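Local coordinates for protein lipoteichoic acid primase (Listeria monocytogenes, PDB 4UOP) that is a lipoteichoic acid primase whose extracellular catalytic domain has the sulfatase-like fold and holds a magnesium ion, at residues 134-139 against 168-173; 191-196 against 220-225; 342-347 against 360-365. All coordinates share one frame; numbering follows the deposited sequence.

Overall arrangement
The three contacts follow one another along the chain, each closing before the next opens, and all are largely buried. Interaction 2 lies close to the metal site: it joins the start of helix 193-209 to the loop that leaves strand 214-219, and the side chain of Val221 is about 8 Å from the magnesium ion bound by Glu66, Thr108, Asp284 and His285. Interactions 1 and 3 have centres 19 Å apart and touch through methionines, Met139 SD lying 3.8 Å from Met346 CE. The 191-196/220-225 contact stands apart from both, its nearest atoms about 12 Å from interaction 1 and about 17 Å from interaction 3, on the opposite side of the chain's centre from interaction 3.

Interaction 1 (134-139 against 168-173); sequences RVIPSM and PAVGFD
Ile136 and Ser138 of the loop 134-139 meet the carbonyls of Ala169 and Val170 at the end of helix 163-169. The backbone bond runs from Ile136 N to Ala169 O, 2.9 Å long and fairly straight at 163°, the donor tilted 30° from the carbonyl plane. Ser138 OG approaches Val170 O to 2.4 Å, which is very short, so the exact geometry of this pair is doubtful. With chi1 at 77°, OG lies between its own N and carbonyl carbon, where it also accepts from Arg141 N as the N-cap of helix 139-144.

The apolar contacts fill in beside these polar ones. Ile136 lies obliquely across Val170, CD1 meeting Ala169 CB at 3.8 Å and CB lying 4.0 Å from Val170 CG1. Trp113 and Thr117 of helix 107-117 also touch Ile136. On the flank, Ala169 CB sits 3.2 Å from Arg134 O, while Arg134 NH1 bonds Leu435 O and Asn433 O.

Gly171, with positive phi, closes the helix in a Schellman motif. At this buried helix end Ala169 O is met by the N-H of Ile136 and weakly by Arg141 NH2, and the Ser138 hydroxyl lies close to Val170 O; the carbonyl of Arg134, buried as well, has by contrast no hydrogen-bond partner in the model.

Interaction 2 (191-196 against 220-225); sequences PSDEVL and SVSSHM
This is a polar contact between a helix N-terminus and a strand-exit loop: Asp193, in the first turn of helix 193-209, grips the turn that follows strand 214-219. Its OD1 accepts two backbone N-H groups. Val221 N comes in at 2.9 Å, nearly straight, on the syn lone pair, while Ser222 N, 3.1 Å away, meets OD1 from above the carboxylate plane. CG stands beside the backbone N (chi1 -69°), which swings the carboxylate over to the loop. The exchange is reciprocal, since Asp193 N donates to Ser222 OG at 3.0 Å. Two waters extend the grip. One bonds Ser222 OG and lies 3.1 Å from Pro191 O, though it has more acceptors in reach than protons; the other donates to Asp193 OD2 and to Ser223 OG, and also bonds Ser220 OG, whose further partner is the backbone N of Glu66, a residue of the magnesium site. Leu196 CD2 touches Ser220 CA at 3.9 Å. Ser192 OG caps the helix, accepting from Val195 N, and also bonds Asp185. Two N-H groups, a water and the helix start probably stabilise the buried negative charge, and the type I turn Val221-His224 is held beside Glu66, whose O bonds Ser223 OG.

Interaction 3 (342-347 against 360-365); sequences MPTVMN and GTDILN
Thr344, Pro343 and Asp362 carry most of this contact between helix 341-348 and the loop 360-365. Thr344 OG1, beside its backbone N at chi1 -60°, accepts from Ile363 N in a nearly straight bond of 3.0 Å and also bonds Asp340 O one turn back. Its CG2 rests 3.9 Å from Ile363 CG1 and, at about a right angle, meets Leu364 CG. Pro343 meets the loop backbone with CB and CG, CG being 3.6 Å from Gly360 C and from Thr361 N. With CG anti to the backbone N (chi1 175°), the carboxylate of Asp362 reaches the helix. Its OD1 takes Leu364 N at 3.1 Å from above the carboxylate plane, and OD2 takes Asn365 ND2 at 2.9 Å, also out of plane. Asn347 crosses it, CG lying 3.3 Å from OD2 of Asp362 with the amide and carboxylate planes 43° apart, but its ND2 is spent on Asp50 O and a water. That water donates to Thr344 O and Asp362 OD1, tying helix and loop together. The OD1 bond to Leu364 N closes an Asx turn led by Asp362, in the loop between helix 341-348 and strand 371-373, packed on the helix.

Interaction 1 (134-139 against 168-173)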
loop_
_atom_site.group_PDB
_atom_site.type_symbol
_atom_site.label_atom_id
_atom_site.label_comp_id
_atom_site.label_asym_id
_atom_site.label_seq_id
_atom_site.Cartn_x
_atom_site.Cartn_y
_atom_site.Cartn_z
ATOM N N ARG B 134 13.211 14.625 -6.193
ATOM C CA ARG B 134 13.860 15.369 -5.123
ATOM C C ARG B 134 15.370 15.188 -5.123
ATOM O O ARG B 134 15.907 14.275 -5.762
ATOM C CB ARG B 134 13.326 14.948 -3.750
ATOM C CG ARG B 134 11.811 14.933 -3.603
ATOM C CD ARG B 134 11.144 16.228 -4.042
ATOM N NE ARG B 134 9.683 16.109 -3.940
ATOM C CZ ARG B 134 8.942 16.443 -2.889
ATOM N NH1 ARG B 134 9.478 16.969 -1.795
ATOM N NH2 ARG B 134 7.630 16.252 -2.941
ATOM N N VAL B 135 16.045 16.082 -4.411
ATOM C CA VAL B 135 17.456 15.927 -4.105
ATOM C C VAL B 135 17.491 15.255 -2.740
ATOM O O VAL B 135 17.203 15.878 -1.710
ATOM C CB VAL B 135 18.195 17.278 -4.047
ATOM C CG1 VAL B 135 19.681 17.068 -3.775
ATOM C CG2 VAL B 135 17.996 18.046 -5.348
ATOM N N ILE B 136 17.841 13.970 -2.731
ATOM C CA ILE B 136 17.729 13.172 -1.534
ATOM C C ILE B 136 19.092 12.930 -0.905
ATOM O O ILE B 136 19.955 12.324 -1.534
ATOM C CB ILE B 136 17.046 11.809 -1.838
ATOM C CG1 ILE B 136 15.712 12.027 -2.581
ATOM C CG2 ILE B 136 16.791 11.046 -0.554
ATOM C CD1 ILE B 136 15.067 10.755 -3.104
ATOM N N PRO B 137 19.292 13.393 0.348
ATOM C CA PRO B 137 20.495 13.020 1.069
ATOM C C PRO B 137 20.568 11.500 1.220
ATOM O O PRO B 137 19.545 10.851 1.433
ATOM C CB PRO B 137 20.334 13.698 2.430
ATOM C CG PRO B 137 19.339 14.791 2.203
ATOM C CD PRO B 137 18.413 14.248 1.163
ATOM N N SER B 138 21.767 10.945 1.108
ATOM C CA SER B 138 21.885 9.514 0.951
ATOM C C SER B 138 23.286 9.015 1.163
ATOM O O SER B 138 24.245 9.794 1.284
ATOM C CB SER B 138 21.433 9.119 -0.448
ATOM O OG SER B 138 22.438 9.415 -1.391
ATOM N N MET B 139 23.395 7.697 1.202
ATOM C CA MET B 139 24.683 7.027 1.308
ATOM C C MET B 139 25.559 7.278 0.083
ATOM O O MET B 139 26.722 7.644 0.243
ATOM C CB MET B 139 24.485 5.512 1.562
ATOM C CG MET B 139 25.747 4.679 1.471
ATOM S SD MET B 139 25.716 3.210 2.507
ATOM C CE MET B 139 24.329 2.321 1.789
ATOM N N PRO B 168 19.448 8.902 -9.775
ATOM C CA PRO B 168 19.922 10.301 -9.779
ATOM C C PRO B 168 19.479 11.106 -8.561
ATOM O O PRO B 168 20.269 11.885 -8.031
ATOM C CB PRO B 168 19.272 10.895 -11.037
ATOM C CG PRO B 168 19.024 9.741 -11.927
ATOM C CD PRO B 168 18.807 8.544 -11.053
ATOM N N ALA B 169 18.235 10.912 -8.118
ATOM C CA ALA B 169 17.729 11.591 -6.937
ATOM C C ALA B 169 18.585 11.334 -5.706
ATOM O O ALA B 169 18.800 12.245 -4.904
ATOM C CB ALA B 169 16.280 11.200 -6.661
ATOM N N VAL B 170 19.048 10.094 -5.524
ATOM C CA VAL B 170 19.909 9.790 -4.373
ATOM C C VAL B 170 21.382 10.030 -4.655
ATOM O O VAL B 170 22.209 9.858 -3.773
ATOM C CB VAL B 170 19.707 8.358 -3.791
ATOM C CG1 VAL B 170 18.326 8.225 -3.187
ATOM C CG2 VAL B 170 19.956 7.269 -4.831
ATOM N N GLY B 171 21.715 10.419 -5.880
ATOM C CA GLY B 171 23.066 10.852 -6.193
ATOM C C GLY B 171 24.039 9.748 -6.560
ATOM O O GLY B 171 25.235 9.929 -6.395
ATOM N N PHE B 172 23.548 8.615 -7.074
ATOM C CA PHE B 172 24.436 7.655 -7.711
ATOM C C PHE B 172 25.052 8.332 -8.939
ATOM O O PHE B 172 24.339 8.988 -9.702
ATOM C CB PHE B 172 23.709 6.356 -8.134
ATOM C CG PHE B 172 23.604 5.317 -7.039
ATOM C CD1 PHE B 172 24.722 4.605 -6.631
ATOM C CD2 PHE B 172 22.391 5.026 -6.446
ATOM C CE1 PHE B 172 24.641 3.666 -5.630
ATOM C CE2 PHE B 172 22.293 4.070 -5.445
ATOM C CZ PHE B 172 23.421 3.387 -5.040
ATOM N N ASP B 173 26.352 8.161 -9.144
ATOM C CA ASP B 173 27.009 8.685 -10.360
ATOM C C ASP B 173 26.480 7.998 -11.620
ATOM O O ASP B 173 26.296 8.642 -12.666
ATOM C CB ASP B 173 28.522 8.475 -10.301
ATOM C CG ASP B 173 29.200 9.384 -9.301
ATOM O OD1 ASP B 173 28.878 10.584 -9.273
ATOM O OD2 ASP B 173 30.057 8.895 -8.547
#

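Interaction 2 (191-196 against 220-225)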
loop_
_atom_site.group_PDB
_atom_site.type_symbol
_atom_site.label_atom_id
_atom_site.label_comp_id
_atom_site.label_asym_id
_atom_site.label_seq_id
_atom_site.Cartn_x
_atom_site.Cartn_y
_atom_site.Cartn_z
ATOM N N PRO B 191 18.575 -10.846 -17.475
ATOM C CA PRO B 191 19.770 -11.661 -17.389
ATOM C C PRO B 191 20.041 -12.196 -15.978
ATOM O O PRO B 191 19.705 -11.550 -14.974
ATOM C CB PRO B 191 20.871 -10.724 -17.877
ATOM C CG PRO B 191 20.174 -9.799 -18.825
ATOM C CD PRO B 191 18.783 -9.634 -18.287
ATOM N N SER B 192 20.657 -13.370 -15.935
ATOM C CA SER B 192 20.861 -14.109 -14.707
ATOM C C SER B 192 21.784 -13.365 -13.754
ATOM O O SER B 192 22.506 -12.452 -14.168
ATOM C CB SER B 192 21.473 -15.465 -15.034
ATOM O OG SER B 192 22.769 -15.304 -15.574
ATOM N N ASP B 193 21.761 -13.775 -12.485
ATOM C CA ASP B 193 22.744 -13.299 -11.516
ATOM C C ASP B 193 24.177 -13.563 -12.003
ATOM O O ASP B 193 25.068 -12.785 -11.703
ATOM C CB ASP B 193 22.559 -13.960 -10.147
ATOM C CG ASP B 193 21.290 -13.517 -9.427
ATOM O OD1 ASP B 193 20.560 -12.611 -9.899
ATOM O OD2 ASP B 193 21.029 -14.099 -8.357
ATOM N N GLU B 194 24.413 -14.669 -12.721
ATOM C CA GLU B 194 25.744 -14.912 -13.278
ATOM C C GLU B 194 26.177 -13.767 -14.196
ATOM O O GLU B 194 27.305 -13.325 -14.135
ATOM C CB GLU B 194 25.824 -16.240 -14.045
ATOM C CG GLU B 194 27.233 -16.571 -14.521
ATOM C CD GLU B 194 27.401 -18.020 -14.975
ATOM O OE1 GLU B 194 26.389 -18.696 -15.252
ATOM O OE2 GLU B 194 28.562 -18.487 -15.047
ATOM N N VAL B 195 25.268 -13.285 -15.034
ATOM C CA VAL B 195 25.572 -12.176 -15.949
ATOM C C VAL B 195 25.768 -10.872 -15.143
ATOM O O VAL B 195 26.657 -10.072 -15.453
ATOM C CB VAL B 195 24.461 -12.010 -17.005
ATOM C CG1 VAL B 195 24.667 -10.758 -17.833
ATOM C CG2 VAL B 195 24.401 -13.243 -17.919
ATOM N N LEU B 196 24.949 -10.680 -14.107
ATOM C CA LEU B 196 25.080 -9.513 -13.221
ATOM C C LEU B 196 26.500 -9.419 -12.701
ATOM O O LEU B 196 27.185 -8.394 -12.889
ATOM C CB LEU B 196 24.086 -9.602 -12.050
ATOM C CG LEU B 196 24.273 -8.601 -10.904
ATOM C CD1 LEU B 196 23.948 -7.197 -11.387
ATOM C CD2 LEU B 196 23.409 -8.995 -9.729
ATOM N N SER B 220 20.342 -8.365 -6.987
ATOM C CA SER B 220 20.139 -9.663 -7.622
ATOM C C SER B 220 18.706 -9.852 -8.070
ATOM O O SER B 220 17.878 -9.077 -7.690
ATOM C CB SER B 220 20.566 -10.794 -6.710
ATOM O OG SER B 220 19.573 -11.111 -5.841
ATOM N N VAL B 221 18.438 -10.827 -8.938
ATOM C CA VAL B 221 17.094 -10.999 -9.414
ATOM C C VAL B 221 16.656 -12.426 -9.695
ATOM O O VAL B 221 15.532 -12.655 -9.807
ATOM C CB VAL B 221 16.794 -10.083 -10.609
ATOM C CG1 VAL B 221 17.303 -10.697 -11.867
ATOM C CG2 VAL B 221 15.325 -9.790 -10.739
ATOM N N SER B 222 17.597 -13.330 -9.816
ATOM C CA SER B 222 17.276 -14.681 -10.262
ATOM C C SER B 222 16.369 -15.442 -9.288
ATOM O O SER B 222 15.698 -16.362 -9.665
ATOM C CB SER B 222 18.529 -15.484 -10.588
ATOM O OG SER B 222 19.160 -14.970 -11.702
ATOM N N SER B 223 16.444 -15.079 -8.025
ATOM C CA SER B 223 15.590 -15.690 -7.019
ATOM C C SER B 223 14.275 -14.914 -6.772
ATOM O O SER B 223 13.618 -15.096 -5.730
ATOM C CB SER B 223 16.377 -15.938 -5.728
ATOM O OG SER B 223 17.073 -14.759 -5.318
ATOM N N HIS B 224 13.861 -14.090 -7.735
ATOM C CA HIS B 224 12.532 -13.455 -7.704
ATOM C C HIS B 224 11.489 -14.530 -8.036
ATOM O O HIS B 224 11.769 -15.444 -8.830
ATOM C CB HIS B 224 12.435 -12.341 -8.752
ATOM C CG HIS B 224 11.369 -11.321 -8.479
ATOM N ND1 HIS B 224 10.030 -11.542 -8.725
ATOM C CD2 HIS B 224 11.453 -10.068 -7.971
ATOM C CE1 HIS B 224 9.338 -10.460 -8.400
ATOM N NE2 HIS B 224 10.180 -9.551 -7.939
ATOM N N MET B 225 10.300 -14.397 -7.462
ATOM C CA MET B 225 9.163 -15.277 -7.784
ATOM C C MET B 225 8.821 -15.074 -9.263
ATOM O O MET B 225 8.970 -13.961 -9.776
ATOM C CB MET B 225 7.989 -14.911 -6.875
ATOM C CG MET B 225 6.819 -15.886 -6.820
ATOM S SD MET B 225 5.382 -15.246 -5.919
ATOM C CE MET B 225 5.847 -15.461 -4.217
HETATM O O HOH W 1 17.712 -13.447 -13.532
HETATM O O HOH W 2 18.764 -13.462 -6.889
#

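Interaction 3 (342-347 against 360-365)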
loop_
_atom_site.group_PDB
_atom_site.type_symbol
_atom_site.label_atom_id
_atom_site.label_comp_id
_atom_site.label_asym_id
_atom_site.label_seq_id
_atom_site.Cartn_x
_atom_site.Cartn_y
_atom_site.Cartn_z
ATOM N N MET B 342 23.168 2.198 6.464
ATOM C CA MET B 342 23.990 3.397 6.182
ATOM C C MET B 342 24.804 3.867 7.402
ATOM O O MET B 342 26.026 3.964 7.312
ATOM C CB MET B 342 23.149 4.546 5.635
ATOM C CG MET B 342 23.964 5.810 5.447
ATOM S SD MET B 342 23.054 7.178 4.743
ATOM C CE MET B 342 24.342 8.428 4.806
ATOM N N PRO B 343 24.140 4.141 8.542
ATOM C CA PRO B 343 24.951 4.584 9.689
ATOM C C PRO B 343 25.999 3.554 10.140
ATOM O O PRO B 343 27.089 3.937 10.562
ATOM C CB PRO B 343 23.912 4.866 10.784
ATOM C CG PRO B 343 22.662 4.167 10.331
ATOM C CD PRO B 343 22.698 4.185 8.842
ATOM N N THR B 344 25.698 2.258 9.989
ATOM C CA THR B 344 26.631 1.215 10.365
ATOM C C THR B 344 27.869 1.265 9.446
ATOM O O THR B 344 29.017 1.199 9.904
ATOM C CB THR B 344 25.942 -0.173 10.310
ATOM O OG1 THR B 344 24.823 -0.196 11.209
ATOM C CG2 THR B 344 26.890 -1.313 10.693
ATOM N N VAL B 345 27.628 1.378 8.141
ATOM C CA VAL B 345 28.700 1.391 7.176
ATOM C C VAL B 345 29.532 2.684 7.239
ATOM O O VAL B 345 30.754 2.631 7.151
ATOM C CB VAL B 345 28.154 1.152 5.753
ATOM C CG1 VAL B 345 29.241 1.399 4.703
ATOM C CG2 VAL B 345 27.639 -0.273 5.659
ATOM N N MET B 346 28.874 3.821 7.406
ATOM C CA MET B 346 29.590 5.091 7.468
ATOM C C MET B 346 30.577 5.075 8.642
ATOM O O MET B 346 31.698 5.581 8.514
ATOM C CB MET B 346 28.632 6.276 7.593
ATOM C CG MET B 346 27.707 6.503 6.401
ATOM S SD MET B 346 28.526 6.670 4.785
ATOM C CE MET B 346 28.580 4.958 4.243
ATOM N N ASN B 347 30.181 4.486 9.768
ATOM C CA ASN B 347 31.107 4.355 10.892
ATOM C C ASN B 347 32.355 3.533 10.530
ATOM O O ASN B 347 33.492 3.936 10.807
ATOM C CB ASN B 347 30.390 3.777 12.118
ATOM C CG ASN B 347 31.334 3.535 13.283
ATOM O OD1 ASN B 347 31.819 4.487 13.910
ATOM N ND2 ASN B 347 31.618 2.283 13.568
ATOM N N GLY B 360 17.961 5.434 10.911
ATOM C CA GLY B 360 18.661 4.232 11.352
ATOM C C GLY B 360 19.711 4.537 12.386
ATOM O O GLY B 360 20.012 5.713 12.654
ATOM N N THR B 361 20.279 3.474 12.942
ATOM C CA THR B 361 21.268 3.517 14.001
ATOM C C THR B 361 22.468 2.630 13.637
ATOM O O THR B 361 22.315 1.586 13.005
ATOM C CB THR B 361 20.633 3.007 15.315
ATOM O OG1 THR B 361 19.467 3.790 15.608
ATOM C CG2 THR B 361 21.592 3.080 16.477
ATOM N N ASP B 362 23.651 3.048 14.055
ATOM C CA ASP B 362 24.863 2.256 13.926
ATOM C C ASP B 362 24.725 1.021 14.817
ATOM O O ASP B 362 24.831 1.088 16.037
ATOM C CB ASP B 362 26.077 3.104 14.301
ATOM C CG ASP B 362 27.379 2.329 14.317
ATOM O OD1 ASP B 362 27.410 1.120 13.987
ATOM O OD2 ASP B 362 28.404 2.951 14.666
ATOM N N ILE B 363 24.506 -0.138 14.201
ATOM C CA ILE B 363 24.196 -1.309 14.999
ATOM C C ILE B 363 25.407 -1.892 15.734
ATOM O O ILE B 363 25.234 -2.677 16.654
ATOM C CB ILE B 363 23.491 -2.406 14.181
ATOM C CG1 ILE B 363 24.414 -3.034 13.162
ATOM C CG2 ILE B 363 22.231 -1.846 13.515
ATOM C CD1 ILE B 363 23.841 -4.332 12.605
ATOM N N LEU B 364 26.618 -1.517 15.341
ATOM C CA LEU B 364 27.804 -2.019 16.040
ATOM C C LEU B 364 28.170 -1.164 17.257
ATOM O O LEU B 364 29.118 -1.487 17.976
ATOM C CB LEU B 364 28.992 -2.120 15.088
ATOM C CG LEU B 364 28.788 -3.022 13.861
ATOM C CD1 LEU B 364 30.037 -3.024 13.009
ATOM C CD2 LEU B 364 28.412 -4.422 14.281
ATOM N N ASN B 365 27.434 -0.087 17.486
ATOM C CA ASN B 365 27.701 0.797 18.623
ATOM C C ASN B 365 26.485 1.096 19.482
ATOM O O ASN B 365 26.432 2.099 20.188
ATOM C CB ASN B 365 28.356 2.072 18.128
ATOM C CG ASN B 365 29.818 1.875 17.883
ATOM O OD1 ASN B 365 30.586 1.675 18.823
ATOM N ND2 ASN B 365 30.215 1.849 16.615
HETATM O O HOH W 3 29.770 0.503 12.510
#